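Local coordinates for virulence protein STM3117 (Salmonella enterica subsp. enterica serovar Typhimurium, PDB 3HUH), which is critically involved in promoting replication of the bacterium inside host macrophages and may take part in building and modifying the peptidoglycan of its cell wall, at residues T36-Y41 with N55-I60; D99-I104 with I109-G114; I128-P133 with I138-Y143. All blocks are in the same frame, centred on the assembly; numbering follows the deposited sequence.

Interaction 1 of 3, residues T36-Y41 with N55-I60; sequences TTIRFY and NRKALI
Tyr-41 and Leu-59 form the principal apolar contact between helix 34-43 and strand 56-61. The CD1 methyl of Leu-59 comes up against the root of the tyrosine, 3.5 Å from Tyr-41 CB and equally close to Tyr-41 CG, and it meets the start of the ring obliquely. The second methyl, Leu-59 CD2, lies 4.0 Å from Tyr-41 CB, and the fork of the leucine therefore straddles the beta carbon of a side chain that it crosses at about a right angle. Helix and strand segments run nearly parallel, their axes 14° apart and 9.8 Å at closest approach. This is a helix laid on the sheet of a beta-alpha-beta-beta-beta module of the VOC (glyoxalase) fold, with Ile-38 also touching Leu-68 of the adjacent strand 64-70. A lighter contact lies toward the other end of the strand. Ile-38 has its CG1 beside the backbone N (chi1 -73°) and an extended tip, which carries CD1 across to Lys-57 CG at 3.9 Å; the lysine chain bends immediately beyond, at chi2 71°, and takes its amino group away from the helix. Flat and polar parts are held from within the helix and from the second module. Phe-40 CD2 sits 3.7 Å above one face of the Tyr-41 ring, offset toward the rim, while the carbonyl of Thr-37 is at its edge. The Tyr-41 hydroxyl is hydrogen-bonded to Asp-132 OD2.

Interaction 2 of 3, residues D99-I104 with I109-G114; sequences DVVSEI and ISIVEG
The flat group of this contact is the carbonyl of Ile-104, whose oxygen takes the N-H of Ile-109 from a little outside the carbonyl plane. Ile-109 N donates to Ile-104 O at 3.1 Å with an N-H...O angle of 157°, the donor tilted 22° from that plane. The beta carbon of the donor residue packs beside the oxygen, Ile-109 CB lying 3.5 Å from Ile-104 O. In the reverse sense, the CG2 methyl of Ile-104 rests 3.5 Å from Ile-109 O and 3.6 Å from Ile-109 CB, the two side chains crossing at about a right angle. A bond from residue i+5 back to residue i, joined to an apolar contact between the same two residues, resembles the Schellman motif that ends many helices; here the chain turns out of helix 97-106 and comes back beneath it. The CG2 branch of Ile-104 then serves a second partner, Ile-111 CG1, at 4.0 Å. Ile-111 is extended, with chi2 -179°, and its CD1 consequently reaches one helical turn further back to Val-101 CG1 at 3.9 Å. The returning chain is thus pressed against two successive turns of the helix. Val-112 and Glu-113 pack on Pro-77 of the second subunit. Strand 123-131 meets both segments from the sheet side: its Ile-128 touches Ile-104 and Ile-111, and its Ile-130 touches Ile-104 and Ile-109.

Interaction 3 of 3, residues I128-P133 with I138-Y143; sequences IYIRDP and IEISQY
Glu-139 directs its CG opposite the backbone N (chi1 -176°) and continues extended, which lays the whole chain alongside Tyr-129. Glu-139 CG stands over one face of the tyrosine ring, offset toward the rim, in a CH-pi contact 4.0 Å from the ring centroid. The carboxylate lies over the hydroxyl end of the ring, the two planes 24° apart. Their polar ends have separate partners: Tyr-129 OH is hydrogen-bonded to Arg-118 NE and Glu-139 OE2 to Ser-127 OG, which probably helps to orient both groups. Across the neighbouring pair, Ile-130 places CG1 between its backbone N and carbonyl carbon (chi1 58°), bringing it to 3.9 Å from Ile-138 CB and its CD1 to 3.9 Å from Ile-140 CD1. Ile-128 lies beside Ile-140 and points the same way, with Ile-128 CG2 3.6 Å from Ile-140 CB.

These residues belong to the antiparallel hairpin formed by the last two strands of the second beta-alpha-beta-beta-beta module. Ile-128 with Ile-140 and Ile-130 with Ile-138 are hydrogen-bonded pairs, each joined by two backbone bonds; Ile-140 N to Ile-128 O and Ile-138 N to Ile-130 O are both 2.8 Å. Tyr-129 with Glu-139 is the non-hydrogen-bonded pair between them, where Tyr-129 CA approaches Ile-138 O at 3.4 Å. The isoleucine face is buried against the helices, Phe-40 touching Ile-130 and Val-100 touching Ile-140. The Tyr-129 and Glu-139 face is met by the second subunit, whose Pro-77 packs on Tyr-129 and whose His-26 packs on Glu-139; in VOC relatives the corresponding face lines the metal-binding cavity.

Overall arrangement
From the N terminus, interaction 1 comes first: helix 34-43 is followed by strand 48-52, and strand 56-61 then returns beneath the helix. Interaction 2 closes the short turn after helix 97-106 in the second module, and interaction 3 closes the hairpin of strands 123-131 and 137-142. The three follow in series, neither nesting nor crossing. Interactions 2 and 3, centres 8 Å apart, are stitched together where the backbones of Val-112 and Glu-113 bond to Tyr-129. Interaction 1 lies about 17 Å from interaction 3, centre to centre, yet its helix reaches the 128-133 segment, joining the two modules. Interactions 2 and 3 also touch the second subunit.

Interaction 1 of 3, residues T36-Y41 with N55-I60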
loop_
_atom_site.group_PDB
_atom_site.type_symbol
_atom_site.label_atom_id
_atom_site.label_comp_id
_atom_site.label_asym_id
_atom_site.label_seq_id
_atom_site.Cartn_x
_atom_site.Cartn_y
_atom_site.Cartn_z
ATOM N N THR A 36 -10.164 -15.102 7.835
ATOM C CA THR A 36 -8.813 -15.492 8.218
ATOM C C THR A 36 -7.865 -14.293 8.223
ATOM O O THR A 36 -7.024 -14.152 9.114
ATOM C CB THR A 36 -8.272 -16.565 7.259
ATOM O OG1 THR A 36 -9.160 -17.692 7.258
ATOM C CG2 THR A 36 -6.897 -17.013 7.686
ATOM N N THR A 37 -8.010 -13.435 7.220
ATOM C CA THR A 37 -7.182 -12.244 7.101
ATOM C C THR A 37 -7.442 -11.309 8.273
ATOM O O THR A 37 -6.505 -10.786 8.889
ATOM C CB THR A 37 -7.476 -11.522 5.768
ATOM O OG1 THR A 37 -7.008 -12.331 4.684
ATOM C CG2 THR A 37 -6.796 -10.163 5.715
ATOM N N ILE A 38 -8.716 -11.107 8.591
ATOM C CA ILE A 38 -9.087 -10.228 9.690
ATOM C C ILE A 38 -8.487 -10.719 11.002
ATOM O O ILE A 38 -7.907 -9.938 11.760
ATOM C CB ILE A 38 -10.632 -10.114 9.805
ATOM C CG1 ILE A 38 -11.165 -9.246 8.652
ATOM C CG2 ILE A 38 -11.025 -9.523 11.169
ATOM C CD1 ILE A 38 -12.688 -9.072 8.625
ATOM N N ARG A 39 -8.612 -12.013 11.274
ATOM C CA ARG A 39 -8.061 -12.557 12.510
ATOM C C ARG A 39 -6.565 -12.287 12.641
ATOM O O ARG A 39 -6.083 -11.928 13.714
ATOM C CB ARG A 39 -8.338 -14.059 12.610
ATOM C CG ARG A 39 -9.723 -14.394 13.140
ATOM C CD ARG A 39 -9.832 -15.873 13.505
ATOM N NE ARG A 39 -10.964 -16.141 14.392
ATOM C CZ ARG A 39 -12.242 -15.975 14.061
ATOM N NH1 ARG A 39 -12.571 -15.539 12.851
ATOM N NH2 ARG A 39 -13.193 -16.249 14.945
ATOM N N PHE A 40 -5.830 -12.442 11.546
ATOM C CA PHE A 40 -4.392 -12.199 11.564
ATOM C C PHE A 40 -4.058 -10.734 11.860
ATOM O O PHE A 40 -3.291 -10.438 12.785
ATOM C CB PHE A 40 -3.767 -12.588 10.220
ATOM C CG PHE A 40 -2.297 -12.269 10.123
ATOM C CD1 PHE A 40 -1.349 -13.100 10.716
ATOM C CD2 PHE A 40 -1.860 -11.128 9.448
ATOM C CE1 PHE A 40 0.015 -12.802 10.635
ATOM C CE2 PHE A 40 -0.497 -10.816 9.361
ATOM C CZ PHE A 40 0.444 -11.657 9.956
ATOM N N TYR A 41 -4.637 -9.813 11.092
ATOM C CA TYR A 41 -4.333 -8.402 11.303
ATOM C C TYR A 41 -4.798 -7.859 12.647
ATOM O O TYR A 41 -4.146 -6.985 13.226
ATOM C CB TYR A 41 -4.865 -7.554 10.136
ATOM C CG TYR A 41 -4.003 -7.697 8.896
ATOM C CD1 TYR A 41 -4.262 -8.687 7.950
ATOM C CD2 TYR A 41 -2.876 -6.890 8.708
ATOM C CE1 TYR A 41 -3.424 -8.877 6.848
ATOM C CE2 TYR A 41 -2.026 -7.076 7.613
ATOM C CZ TYR A 41 -2.302 -8.069 6.690
ATOM O OH TYR A 41 -1.444 -8.264 5.628
ATOM N N ASN A 55 -21.637 -3.787 3.564
ATOM C CA ASN A 55 -21.123 -5.150 3.663
ATOM C C ASN A 55 -19.646 -5.351 3.314
ATOM O O ASN A 55 -19.204 -6.485 3.142
ATOM C CB ASN A 55 -21.955 -6.063 2.761
ATOM C CG ASN A 55 -22.042 -5.533 1.340
ATOM O OD1 ASN A 55 -21.122 -4.869 0.864
ATOM N ND2 ASN A 55 -23.142 -5.825 0.659
ATOM N N ARG A 56 -18.883 -4.270 3.218
ATOM C CA ARG A 56 -17.470 -4.392 2.879
ATOM C C ARG A 56 -16.603 -4.323 4.125
ATOM O O ARG A 56 -16.953 -3.647 5.092
ATOM C CB ARG A 56 -17.075 -3.288 1.904
ATOM C CG ARG A 56 -17.987 -3.220 0.689
ATOM C CD ARG A 56 -17.343 -2.431 -0.406
ATOM N NE ARG A 56 -18.234 -2.258 -1.546
ATOM C CZ ARG A 56 -17.862 -1.688 -2.683
ATOM N NH1 ARG A 56 -16.615 -1.250 -2.819
ATOM N NH2 ARG A 56 -18.738 -1.533 -3.673
ATOM N N LYS A 57 -15.471 -5.021 4.098
ATOM C CA LYS A 57 -14.563 -5.049 5.238
ATOM C C LYS A 57 -13.291 -4.240 5.045
ATOM O O LYS A 57 -12.733 -4.175 3.942
ATOM C CB LYS A 57 -14.159 -6.487 5.569
ATOM C CG LYS A 57 -15.255 -7.336 6.186
ATOM C CD LYS A 57 -16.331 -7.693 5.198
ATOM C CE LYS A 57 -17.369 -8.572 5.872
ATOM N NZ LYS A 57 -18.035 -7.872 7.010
ATOM N N ALA A 58 -12.840 -3.626 6.133
ATOM C CA ALA A 58 -11.609 -2.852 6.136
ATOM C C ALA A 58 -10.924 -3.042 7.482
ATOM O O ALA A 58 -11.548 -3.453 8.468
ATOM C CB ALA A 58 -11.898 -1.380 5.895
ATOM N N LEU A 59 -9.631 -2.763 7.501
ATOM C CA LEU A 59 -8.829 -2.867 8.707
ATOM C C LEU A 59 -8.282 -1.476 8.949
ATOM O O LEU A 59 -7.535 -0.935 8.131
ATOM C CB LEU A 59 -7.682 -3.857 8.508
ATOM C CG LEU A 59 -8.118 -5.324 8.426
ATOM C CD1 LEU A 59 -7.007 -6.151 7.810
ATOM C CD2 LEU A 59 -8.489 -5.833 9.818
ATOM N N ILE A 60 -8.692 -0.896 10.071
ATOM C CA ILE A 60 -8.285 0.441 10.465
ATOM C C ILE A 60 -7.012 0.427 11.307
ATOM O O ILE A 60 -6.859 -0.411 12.191
ATOM C CB ILE A 60 -9.395 1.111 11.321
ATOM C CG1 ILE A 60 -10.735 1.057 10.582
ATOM C CG2 ILE A 60 -8.989 2.520 11.704
ATOM C CD1 ILE A 60 -10.718 1.692 9.215
#

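Interaction 2 of 3, residues D99-I104 with I109-G114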
loop_
_atom_site.group_PDB
_atom_site.type_symbol
_atom_site.label_atom_id
_atom_site.label_comp_id
_atom_site.label_asym_id
_atom_site.label_seq_id
_atom_site.Cartn_x
_atom_site.Cartn_y
_atom_site.Cartn_z
ATOM N N ASP A 99 10.745 -5.808 21.333
ATOM C CA ASP A 99 9.540 -6.261 22.015
ATOM C C ASP A 99 8.603 -6.829 20.949
ATOM O O ASP A 99 7.891 -7.809 21.186
ATOM C CB ASP A 99 8.846 -5.106 22.757
ATOM C CG ASP A 99 9.622 -4.639 23.981
ATOM O OD1 ASP A 99 10.426 -5.425 24.533
ATOM O OD2 ASP A 99 9.410 -3.484 24.406
ATOM N N VAL A 100 8.618 -6.220 19.763
ATOM C CA VAL A 100 7.775 -6.689 18.671
ATOM C C VAL A 100 8.234 -8.082 18.251
ATOM O O VAL A 100 7.415 -8.968 18.007
ATOM C CB VAL A 100 7.853 -5.752 17.444
ATOM C CG1 VAL A 100 7.038 -6.333 16.289
ATOM C CG2 VAL A 100 7.328 -4.366 17.813
ATOM N N VAL A 101 9.549 -8.267 18.155
ATOM C CA VAL A 101 10.102 -9.570 17.785
ATOM C C VAL A 101 9.562 -10.624 18.744
ATOM O O VAL A 101 9.077 -11.670 18.321
ATOM C CB VAL A 101 11.648 -9.570 17.865
ATOM C CG1 VAL A 101 12.176 -10.996 17.808
ATOM C CG2 VAL A 101 12.221 -8.754 16.721
ATOM N N SER A 102 9.645 -10.333 20.038
ATOM C CA SER A 102 9.162 -11.250 21.061
ATOM C C SER A 102 7.664 -11.518 20.910
ATOM O O SER A 102 7.210 -12.653 21.032
ATOM C CB SER A 102 9.449 -10.673 22.448
ATOM O OG SER A 102 8.872 -11.472 23.463
ATOM N N GLU A 103 6.905 -10.464 20.633
ATOM C CA GLU A 103 5.461 -10.572 20.464
ATOM C C GLU A 103 5.126 -11.532 19.322
ATOM O O GLU A 103 4.234 -12.375 19.444
ATOM C CB GLU A 103 4.891 -9.181 20.176
ATOM C CG GLU A 103 3.404 -9.021 20.374
ATOM C CD GLU A 103 2.973 -7.572 20.213
ATOM O OE1 GLU A 103 3.569 -6.700 20.880
ATOM O OE2 GLU A 103 2.045 -7.306 19.425
ATOM N N ILE A 104 5.856 -11.406 18.217
ATOM C CA ILE A 104 5.649 -12.252 17.045
ATOM C C ILE A 104 5.920 -13.724 17.341
ATOM O O ILE A 104 5.142 -14.594 16.957
ATOM C CB ILE A 104 6.552 -11.796 15.869
ATOM C CG1 ILE A 104 6.032 -10.468 15.310
ATOM C CG2 ILE A 104 6.611 -12.878 14.787
ATOM C CD1 ILE A 104 6.906 -9.865 14.238
ATOM N N ILE A 109 4.230 -17.017 15.251
ATOM C CA ILE A 109 4.437 -16.576 13.879
ATOM C C ILE A 109 5.905 -16.710 13.503
ATOM O O ILE A 109 6.789 -16.325 14.265
ATOM C CB ILE A 109 4.006 -15.112 13.715
ATOM C CG1 ILE A 109 2.552 -14.962 14.165
ATOM C CG2 ILE A 109 4.185 -14.666 12.268
ATOM C CD1 ILE A 109 2.119 -13.539 14.328
ATOM N N SER A 110 6.164 -17.259 12.323
ATOM C CA SER A 110 7.532 -17.438 11.864
ATOM C C SER A 110 8.126 -16.134 11.344
ATOM O O SER A 110 7.479 -15.389 10.604
ATOM C CB SER A 110 7.584 -18.497 10.765
ATOM O OG SER A 110 7.004 -19.712 11.211
ATOM N N ILE A 111 9.363 -15.862 11.744
ATOM C CA ILE A 111 10.065 -14.666 11.308
ATOM C C ILE A 111 10.814 -14.972 10.016
ATOM O O ILE A 111 11.750 -15.778 10.003
ATOM C CB ILE A 111 11.069 -14.198 12.381
ATOM C CG1 ILE A 111 10.302 -13.705 13.612
ATOM C CG2 ILE A 111 11.965 -13.097 11.821
ATOM C CD1 ILE A 111 11.177 -13.205 14.738
ATOM N N VAL A 112 10.398 -14.337 8.923
ATOM C CA VAL A 112 11.040 -14.558 7.633
ATOM C C VAL A 112 12.488 -14.087 7.664
ATOM O O VAL A 112 13.392 -14.796 7.223
ATOM C CB VAL A 112 10.294 -13.819 6.503
ATOM C CG1 VAL A 112 11.040 -13.987 5.188
ATOM C CG2 VAL A 112 8.878 -14.359 6.386
ATOM N N GLU A 113 12.696 -12.887 8.194
ATOM C CA GLU A 113 14.027 -12.308 8.299
ATOM C C GLU A 113 14.013 -11.180 9.319
ATOM O O GLU A 113 12.964 -10.595 9.588
ATOM C CB GLU A 113 14.479 -11.762 6.941
ATOM C CG GLU A 113 15.872 -11.150 6.961
ATOM C CD GLU A 113 16.361 -10.754 5.583
ATOM O OE1 GLU A 113 17.493 -10.237 5.482
ATOM O OE2 GLU A 113 15.617 -10.961 4.603
ATOM N N GLY A 114 15.177 -10.885 9.891
ATOM C CA GLY A 114 15.266 -9.804 10.849
ATOM C C GLY A 114 15.421 -10.225 12.300
ATOM O O GLY A 114 15.360 -11.417 12.621
#

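Interaction 3 of 3, residues I128-P133 with I138-Y143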
loop_
_atom_site.group_PDB
_atom_site.type_symbol
_atom_site.label_atom_id
_atom_site.label_comp_id
_atom_site.label_asym_id
_atom_site.label_seq_id
_atom_site.Cartn_x
_atom_site.Cartn_y
_atom_site.Cartn_z
ATOM N N ILE A 128 11.538 -6.251 10.825
ATOM C CA ILE A 128 11.285 -7.657 11.084
ATOM C C ILE A 128 10.255 -8.015 10.011
ATOM O O ILE A 128 9.340 -7.234 9.744
ATOM C CB ILE A 128 10.713 -7.878 12.505
ATOM C CG1 ILE A 128 10.653 -9.376 12.813
ATOM C CG2 ILE A 128 9.349 -7.235 12.632
ATOM C CD1 ILE A 128 12.023 -10.032 12.878
ATOM N N TYR A 129 10.419 -9.171 9.373
ATOM C CA TYR A 129 9.504 -9.591 8.315
ATOM C C TYR A 129 8.717 -10.840 8.659
ATOM O O TYR A 129 9.271 -11.809 9.181
ATOM C CB TYR A 129 10.268 -9.896 7.025
ATOM C CG TYR A 129 11.021 -8.747 6.401
ATOM C CD1 TYR A 129 10.493 -8.057 5.309
ATOM C CD2 TYR A 129 12.288 -8.391 6.858
ATOM C CE1 TYR A 129 11.217 -7.048 4.677
ATOM C CE2 TYR A 129 13.020 -7.384 6.235
ATOM C CZ TYR A 129 12.480 -6.719 5.143
ATOM O OH TYR A 129 13.212 -5.751 4.498
ATOM N N ILE A 130 7.424 -10.811 8.358
ATOM C CA ILE A 130 6.550 -11.964 8.563
ATOM C C ILE A 130 5.632 -12.025 7.350
ATOM O O ILE A 130 5.701 -11.168 6.464
ATOM C CB ILE A 130 5.689 -11.850 9.852
ATOM C CG1 ILE A 130 4.830 -10.580 9.812
ATOM C CG2 ILE A 130 6.589 -11.858 11.080
ATOM C CD1 ILE A 130 3.902 -10.425 10.992
ATOM N N ARG A 131 4.784 -13.041 7.290
ATOM C CA ARG A 131 3.857 -13.165 6.179
ATOM C C ARG A 131 2.445 -13.305 6.696
ATOM O O ARG A 131 2.219 -13.897 7.755
ATOM C CB ARG A 131 4.190 -14.380 5.314
ATOM C CG ARG A 131 5.435 -14.199 4.473
ATOM C CD ARG A 131 5.621 -15.326 3.480
ATOM N NE ARG A 131 6.923 -15.217 2.831
ATOM C CZ ARG A 131 7.242 -14.298 1.927
ATOM N NH1 ARG A 131 6.344 -13.399 1.541
ATOM N NH2 ARG A 131 8.471 -14.263 1.427
ATOM N N ASP A 132 1.487 -12.754 5.958
ATOM C CA ASP A 132 0.104 -12.878 6.380
ATOM C C ASP A 132 -0.447 -14.192 5.822
ATOM O O ASP A 132 0.272 -14.929 5.146
ATOM C CB ASP A 132 -0.719 -11.640 5.963
ATOM C CG ASP A 132 -1.073 -11.598 4.485
ATOM O OD1 ASP A 132 -0.640 -12.464 3.698
ATOM O OD2 ASP A 132 -1.813 -10.661 4.112
ATOM N N PRO A 133 -1.715 -14.513 6.107
ATOM C CA PRO A 133 -2.307 -15.766 5.619
ATOM C C PRO A 133 -2.218 -16.068 4.129
ATOM O O PRO A 133 -2.209 -17.240 3.728
ATOM C CB PRO A 133 -3.748 -15.665 6.100
ATOM C CG PRO A 133 -3.602 -14.948 7.393
ATOM C CD PRO A 133 -2.644 -13.830 7.025
ATOM N N ILE A 138 5.011 -8.793 5.091
ATOM C CA ILE A 138 4.747 -7.689 6.002
ATOM C C ILE A 138 6.027 -7.340 6.748
ATOM O O ILE A 138 6.580 -8.160 7.478
ATOM C CB ILE A 138 3.649 -8.056 7.020
ATOM C CG1 ILE A 138 2.381 -8.505 6.281
ATOM C CG2 ILE A 138 3.367 -6.866 7.926
ATOM C CD1 ILE A 138 1.818 -7.484 5.303
ATOM N N GLU A 139 6.488 -6.114 6.537
ATOM C CA GLU A 139 7.698 -5.603 7.158
ATOM C C GLU A 139 7.252 -4.674 8.284
ATOM O O GLU A 139 6.592 -3.669 8.033
ATOM C CB GLU A 139 8.518 -4.830 6.110
ATOM C CG GLU A 139 9.871 -4.298 6.585
ATOM C CD GLU A 139 10.598 -3.475 5.522
ATOM O OE1 GLU A 139 10.125 -3.431 4.364
ATOM O OE2 GLU A 139 11.651 -2.870 5.839
ATOM N N ILE A 140 7.578 -5.029 9.523
ATOM C CA ILE A 140 7.220 -4.198 10.674
ATOM C C ILE A 140 8.517 -3.526 11.109
ATOM O O ILE A 140 9.502 -4.203 11.430
ATOM C CB ILE A 140 6.626 -5.040 11.816
ATOM C CG1 ILE A 140 5.378 -5.771 11.312
ATOM C CG2 ILE A 140 6.243 -4.139 12.977
ATOM C CD1 ILE A 140 4.857 -6.842 12.239
ATOM N N SER A 141 8.518 -2.197 11.131
ATOM C CA SER A 141 9.743 -1.468 11.438
ATOM C C SER A 141 9.649 -0.307 12.419
ATOM O O SER A 141 8.606 0.317 12.573
ATOM C CB SER A 141 10.329 -0.943 10.124
ATOM O OG SER A 141 10.222 -1.918 9.098
ATOM N N GLN A 142 10.768 -0.023 13.076
ATOM C CA GLN A 142 10.856 1.092 14.009
ATOM C C GLN A 142 12.005 1.973 13.538
ATOM O O GLN A 142 13.079 1.466 13.192
ATOM C CB GLN A 142 11.143 0.601 15.430
ATOM C CG GLN A 142 11.426 1.731 16.409
ATOM C CD GLN A 142 11.752 1.231 17.798
ATOM O OE1 GLN A 142 12.446 0.227 17.963
ATOM N NE2 GLN A 142 11.263 1.939 18.811
ATOM N N TYR A 143 11.786 3.283 13.505
ATOM C CA TYR A 143 12.841 4.193 13.079
ATOM C C TYR A 143 13.942 4.269 14.128
ATOM O O TYR A 143 13.600 4.270 15.330
ATOM C CB TYR A 143 12.279 5.595 12.822
ATOM C CG TYR A 143 11.878 5.822 11.384
ATOM C CD1 TYR A 143 10.590 5.531 10.941
ATOM C CD2 TYR A 143 12.810 6.274 10.451
ATOM C CE1 TYR A 143 10.242 5.681 9.596
ATOM C CE2 TYR A 143 12.477 6.426 9.111
ATOM C CZ TYR A 143 11.191 6.126 8.692
ATOM O OH TYR A 143 10.875 6.272 7.367
#